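Local coordinates for protein 15-O-acetyltransferase (Fusarium sporotrichioides, PDB 3FOT) that transfers an acetyl group to the 15-oxygen of trichothecene intermediates during biosynthesis of mycotoxins such as T-2 toxin, at residues M77-H89 against F197-I209. Sequence-based numbering, arbitrary orientation.
Sequences MFELALLDARFEH and FVGDLFRLVGSYI
Asp84 OD2 is gripped twice. Tyr208 OH donates to Asp84 OD2 at 2.5 Å, a short bond, on the syn side and 15° out of the carboxylate plane. A water also donates to this oxygen; it donates in turn to Leu204 O and accepts from Ser207 OG. The carboxylate therefore ties helix 71-88 to the turn that follows helix 191-205. Leu80 CB lies over one face of the Tyr208 ring, 3.6 Å from its centroid and almost on the normal, in a CH-pi contact. Ser207 CB lies over the opposite face, offset toward the rim, so the ring has a neighbour on each face.

At the other end, Glu88 and Arg203 form an end-on, two-pronged salt bridge. Arg203 NH1 reaches Glu88 OE1 at 2.8 Å. Arg203 NH2 reaches Glu88 OE2 at 3.0 Å. Both bonds are nearly straight and use syn lone pairs, and the two planes are only 10° apart. Arg203 bends at chi3 (54°), and its NH1 also donates to Asp200 OD1, which it meets from above the carboxylate plane. Asp200 OD2 is bonded to Tyr354.

Between these polar ends the packing is apolar. Leu204 is a knob among Ala81, Asp84, Ala85 and Glu88. Ala81 CB sits 3.8 Å from Val205 CB. The small Ala81 and Ala85 are consistent with the close approach of the segment axes, 8.4 Å. Val205 CG2 stands over the centre of the Phe78 ring, a CH-pi contact. Ala85 CB comes within 3.5 Å of Phe197 CZ, while Leu82 CD1 meets that ring at its edge. Phe78 and Phe202 touch Ile180, and Leu201 touches Phe182, so the helix pair packs against strand 177-184 of the mixed sheet. Arg203 faces two carboxylates, and its positive charge probably eases the repulsion between Glu88 and Asp200.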
loop_
_atom_site.group_PDB
_atom_site.type_symbol
_atom_site.label_atom_id
_atom_site.label_comp_id
_atom_site.label_asym_id
_atom_site.label_seq_id
_atom_site.Cartn_x
_atom_site.Cartn_y
_atom_site.Cartn_z
ATOM N N MET A 77 13.810 7.612 -20.839
ATOM C CA MET A 77 13.943 6.161 -20.570
ATOM C C MET A 77 12.726 5.611 -19.802
ATOM O O MET A 77 12.237 4.509 -20.081
ATOM C CB MET A 77 15.229 5.890 -19.775
ATOM C CG MET A 77 16.545 6.251 -20.512
ATOM S SD MET A 77 17.874 6.265 -19.284
ATOM C CE MET A 77 18.962 7.519 -19.865
ATOM N N PHE A 78 12.223 6.381 -18.844
ATOM C CA PHE A 78 11.063 5.911 -18.059
ATOM C C PHE A 78 9.769 5.963 -18.864
ATOM O O PHE A 78 8.837 5.212 -18.612
ATOM C CB PHE A 78 10.945 6.688 -16.752
ATOM C CG PHE A 78 11.732 6.070 -15.641
ATOM C CD1 PHE A 78 11.279 4.904 -15.012
ATOM C CD2 PHE A 78 12.936 6.610 -15.248
ATOM C CE1 PHE A 78 12.038 4.309 -13.985
ATOM C CE2 PHE A 78 13.705 6.032 -14.237
ATOM C CZ PHE A 78 13.257 4.893 -13.596
ATOM N N GLU A 79 9.708 6.852 -19.844
ATOM C CA GLU A 79 8.557 6.858 -20.755
ATOM C C GLU A 79 8.533 5.552 -21.550
ATOM O O GLU A 79 7.486 4.910 -21.702
ATOM C CB GLU A 79 8.629 8.056 -21.701
ATOM C CG GLU A 79 8.275 9.398 -21.044
ATOM C CD GLU A 79 8.612 10.545 -21.985
ATOM O OE1 GLU A 79 8.947 10.267 -23.153
ATOM O OE2 GLU A 79 8.544 11.717 -21.576
ATOM N N LEU A 80 9.697 5.157 -22.047
ATOM C CA LEU A 80 9.858 3.901 -22.795
ATOM C C LEU A 80 9.522 2.681 -21.913
ATOM O O LEU A 80 8.755 1.810 -22.316
ATOM C CB LEU A 80 11.279 3.820 -23.363
ATOM C CG LEU A 80 11.542 4.842 -24.482
ATOM C CD1 LEU A 80 13.032 4.886 -24.797
ATOM C CD2 LEU A 80 10.748 4.498 -25.732
ATOM N N ALA A 81 10.073 2.648 -20.702
ATOM C CA ALA A 81 9.765 1.629 -19.726
ATOM C C ALA A 81 8.271 1.574 -19.401
ATOM O O ALA A 81 7.712 0.492 -19.252
ATOM C CB ALA A 81 10.592 1.862 -18.440
ATOM N N LEU A 82 7.634 2.730 -19.259
ATOM C CA LEU A 82 6.220 2.768 -18.870
ATOM C C LEU A 82 5.330 2.192 -19.980
ATOM O O LEU A 82 4.317 1.501 -19.730
ATOM C CB LEU A 82 5.803 4.204 -18.560
ATOM C CG LEU A 82 4.359 4.402 -18.109
ATOM C CD1 LEU A 82 3.993 3.576 -16.846
ATOM C CD2 LEU A 82 4.149 5.887 -17.846
ATOM N N LEU A 83 5.716 2.460 -21.217
ATOM C CA LEU A 83 5.012 1.839 -22.356
ATOM C C LEU A 83 5.113 0.312 -22.335
ATOM O O LEU A 83 4.093 -0.382 -22.507
ATOM C CB LEU A 83 5.514 2.405 -23.692
ATOM C CG LEU A 83 5.142 3.863 -23.960
ATOM C CD1 LEU A 83 6.018 4.453 -25.054
ATOM C CD2 LEU A 83 3.639 3.983 -24.301
ATOM N N ASP A 84 6.318 -0.227 -22.117
ATOM C CA ASP A 84 6.496 -1.663 -21.997
ATOM C C ASP A 84 5.657 -2.185 -20.838
ATOM O O ASP A 84 5.042 -3.242 -20.939
ATOM C CB ASP A 84 7.969 -2.024 -21.731
ATOM C CG ASP A 84 8.871 -1.736 -22.911
ATOM O OD1 ASP A 84 8.343 -1.588 -24.055
ATOM O OD2 ASP A 84 10.110 -1.670 -22.676
ATOM N N ALA A 85 5.646 -1.426 -19.736
ATOM C CA ALA A 85 4.970 -1.859 -18.519
ATOM C C ALA A 85 3.453 -1.866 -18.721
ATOM O O ALA A 85 2.763 -2.733 -18.184
ATOM C CB ALA A 85 5.355 -0.983 -17.357
ATOM N N ARG A 86 2.953 -0.917 -19.509
ATOM C CA ARG A 86 1.525 -0.831 -19.820
ATOM C C ARG A 86 1.108 -2.082 -20.576
ATOM O O ARG A 86 0.040 -2.637 -20.324
ATOM C CB ARG A 86 1.195 0.415 -20.656
ATOM C CG ARG A 86 -0.321 0.456 -21.016
ATOM C CD ARG A 86 -0.734 1.749 -21.634
ATOM N NE ARG A 86 -2.149 1.754 -22.007
ATOM C CZ ARG A 86 -2.859 2.845 -22.274
ATOM N NH1 ARG A 86 -2.316 4.060 -22.185
ATOM N NH2 ARG A 86 -4.149 2.719 -22.619
ATOM N N PHE A 87 1.967 -2.524 -21.496
ATOM C CA PHE A 87 1.731 -3.775 -22.207
ATOM C C PHE A 87 1.680 -4.989 -21.287
ATOM O O PHE A 87 0.767 -5.798 -21.384
ATOM C CB PHE A 87 2.742 -3.998 -23.335
ATOM C CG PHE A 87 2.311 -5.060 -24.287
ATOM C CD1 PHE A 87 1.466 -4.737 -25.348
ATOM C CD2 PHE A 87 2.679 -6.393 -24.083
ATOM C CE1 PHE A 87 1.019 -5.737 -26.230
ATOM C CE2 PHE A 87 2.224 -7.401 -24.962
ATOM C CZ PHE A 87 1.405 -7.047 -26.031
ATOM N N GLU A 88 2.637 -5.090 -20.362
ATOM C CA GLU A 88 2.662 -6.187 -19.403
ATOM C C GLU A 88 1.504 -6.132 -18.403
ATOM O O GLU A 88 0.907 -7.176 -18.070
ATOM C CB GLU A 88 3.964 -6.150 -18.614
ATOM C CG GLU A 88 5.227 -6.427 -19.439
ATOM C CD GLU A 88 6.434 -6.716 -18.548
ATOM O OE1 GLU A 88 6.296 -6.711 -17.301
ATOM O OE2 GLU A 88 7.520 -7.003 -19.093
ATOM N N HIS A 89 1.226 -4.929 -17.902
ATOM C CA HIS A 89 0.300 -4.716 -16.778
ATOM C C HIS A 89 -0.516 -3.440 -16.986
ATOM O O HIS A 89 -0.192 -2.376 -16.465
ATOM C CB HIS A 89 1.059 -4.735 -15.448
ATOM C CG HIS A 89 1.802 -6.015 -15.240
ATOM N ND1 HIS A 89 1.156 -7.228 -15.155
ATOM C CD2 HIS A 89 3.125 -6.286 -15.180
ATOM C CE1 HIS A 89 2.047 -8.191 -15.018
ATOM N NE2 HIS A 89 3.250 -7.646 -15.029
ATOM N N PHE A 197 4.738 -3.230 -9.596
ATOM C CA PHE A 197 4.815 -2.429 -10.814
ATOM C C PHE A 197 6.037 -1.485 -10.807
ATOM O O PHE A 197 6.697 -1.316 -11.836
ATOM C CB PHE A 197 3.508 -1.650 -11.021
ATOM C CG PHE A 197 3.429 -0.997 -12.367
ATOM C CD1 PHE A 197 2.991 -1.715 -13.484
ATOM C CD2 PHE A 197 3.804 0.338 -12.517
ATOM C CE1 PHE A 197 2.935 -1.106 -14.756
ATOM C CE2 PHE A 197 3.721 0.965 -13.747
ATOM C CZ PHE A 197 3.281 0.247 -14.878
ATOM N N VAL A 198 6.361 -0.908 -9.654
ATOM C CA VAL A 198 7.607 -0.115 -9.506
ATOM C C VAL A 198 8.811 -1.024 -9.872
ATOM O O VAL A 198 9.698 -0.629 -10.638
ATOM C CB VAL A 198 7.741 0.438 -8.082
ATOM C CG1 VAL A 198 9.127 1.040 -7.842
ATOM C CG2 VAL A 198 6.643 1.506 -7.838
ATOM N N GLY A 199 8.809 -2.241 -9.334
ATOM C CA GLY A 199 9.877 -3.219 -9.639
ATOM C C GLY A 199 9.999 -3.469 -11.134
ATOM O O GLY A 199 11.122 -3.550 -11.698
ATOM N N ASP A 200 8.849 -3.627 -11.776
ATOM C CA ASP A 200 8.794 -3.851 -13.234
ATOM C C ASP A 200 9.412 -2.685 -13.994
ATOM O O ASP A 200 10.178 -2.887 -14.920
ATOM C CB ASP A 200 7.339 -4.047 -13.695
ATOM C CG ASP A 200 6.721 -5.341 -13.159
ATOM O OD1 ASP A 200 7.462 -6.296 -12.846
ATOM O OD2 ASP A 200 5.490 -5.393 -13.024
ATOM N N LEU A 201 9.048 -1.450 -13.619
ATOM C CA LEU A 201 9.648 -0.261 -14.236
ATOM C C LEU A 201 11.162 -0.243 -14.065
ATOM O O LEU A 201 11.887 0.099 -15.001
ATOM C CB LEU A 201 9.043 1.027 -13.646
ATOM C CG LEU A 201 7.581 1.296 -14.032
ATOM C CD1 LEU A 201 7.074 2.514 -13.245
ATOM C CD2 LEU A 201 7.458 1.533 -15.569
ATOM N N PHE A 202 11.647 -0.598 -12.877
ATOM C CA PHE A 202 13.107 -0.614 -12.634
ATOM C C PHE A 202 13.812 -1.680 -13.473
ATOM O O PHE A 202 14.946 -1.459 -13.937
ATOM C CB PHE A 202 13.443 -0.768 -11.135
ATOM C CG PHE A 202 13.153 0.460 -10.305
ATOM C CD1 PHE A 202 12.695 1.662 -10.885
ATOM C CD2 PHE A 202 13.379 0.433 -8.926
ATOM C CE1 PHE A 202 12.454 2.810 -10.092
ATOM C CE2 PHE A 202 13.126 1.577 -8.134
ATOM C CZ PHE A 202 12.682 2.759 -8.722
ATOM N N ARG A 203 13.147 -2.809 -13.697
ATOM C CA ARG A 203 13.661 -3.810 -14.637
ATOM C C ARG A 203 13.646 -3.273 -16.080
ATOM O O ARG A 203 14.669 -3.248 -16.760
ATOM C CB ARG A 203 12.826 -5.082 -14.549
ATOM C CG ARG A 203 12.977 -5.996 -15.775
ATOM C CD ARG A 203 12.175 -7.270 -15.536
ATOM N NE ARG A 203 10.753 -7.089 -15.173
ATOM C CZ ARG A 203 9.737 -7.044 -16.036
ATOM N NH1 ARG A 203 8.493 -6.922 -15.581
ATOM N NH2 ARG A 203 9.946 -7.144 -17.361
ATOM N N LEU A 204 12.486 -2.817 -16.517
ATOM C CA LEU A 204 12.250 -2.412 -17.918
ATOM C C LEU A 204 13.097 -1.229 -18.338
ATOM O O LEU A 204 13.598 -1.185 -19.471
ATOM C CB LEU A 204 10.766 -2.148 -18.157
ATOM C CG LEU A 204 9.879 -3.400 -18.087
ATOM C CD1 LEU A 204 8.425 -3.011 -17.899
ATOM C CD2 LEU A 204 10.083 -4.286 -19.360
ATOM N N VAL A 205 13.323 -0.282 -17.431
ATOM C CA VAL A 205 14.087 0.916 -17.825
ATOM C C VAL A 205 15.545 0.538 -18.189
ATOM O O VAL A 205 16.204 1.248 -18.968
ATOM C CB VAL A 205 13.979 2.024 -16.750
ATOM C CG1 VAL A 205 14.877 1.664 -15.564
ATOM C CG2 VAL A 205 14.327 3.402 -17.349
ATOM N N GLY A 206 16.020 -0.594 -17.654
ATOM C CA GLY A 206 17.388 -1.084 -17.915
ATOM C C GLY A 206 17.667 -1.365 -19.385
ATOM O O GLY A 206 18.832 -1.400 -19.812
ATOM N N SER A 207 16.598 -1.604 -20.147
ATOM C CA SER A 207 16.694 -1.866 -21.585
ATOM C C SER A 207 17.051 -0.619 -22.387
ATOM O O SER A 207 17.415 -0.729 -23.549
ATOM C CB SER A 207 15.375 -2.445 -22.111
ATOM O OG SER A 207 15.147 -3.720 -21.555
ATOM N N TYR A 208 16.964 0.562 -21.764
ATOM C CA TYR A 208 17.044 1.828 -22.504
ATOM C C TYR A 208 18.186 2.715 -22.061
ATOM O O TYR A 208 18.396 3.789 -22.625
ATOM C CB TYR A 208 15.715 2.598 -22.397
ATOM C CG TYR A 208 14.575 1.792 -22.930
ATOM C CD1 TYR A 208 14.453 1.567 -24.296
ATOM C CD2 TYR A 208 13.648 1.176 -22.064
ATOM C CE1 TYR A 208 13.425 0.803 -24.810
ATOM C CE2 TYR A 208 12.629 0.392 -22.569
ATOM C CZ TYR A 208 12.520 0.207 -23.949
ATOM O OH TYR A 208 11.511 -0.565 -24.488
ATOM N N ILE A 209 18.915 2.284 -21.044
ATOM C CA ILE A 209 20.101 3.019 -20.625
ATOM C C ILE A 209 21.221 2.740 -21.627
ATOM O O ILE A 209 21.559 1.577 -21.884
ATOM C CB ILE A 209 20.576 2.616 -19.216
ATOM C CG1 ILE A 209 19.461 2.844 -18.194
ATOM C CG2 ILE A 209 21.840 3.448 -18.841
ATOM C CD1 ILE A 209 19.709 2.134 -16.867
HETATM O O HOH W 1 12.232 -2.949 -21.467
#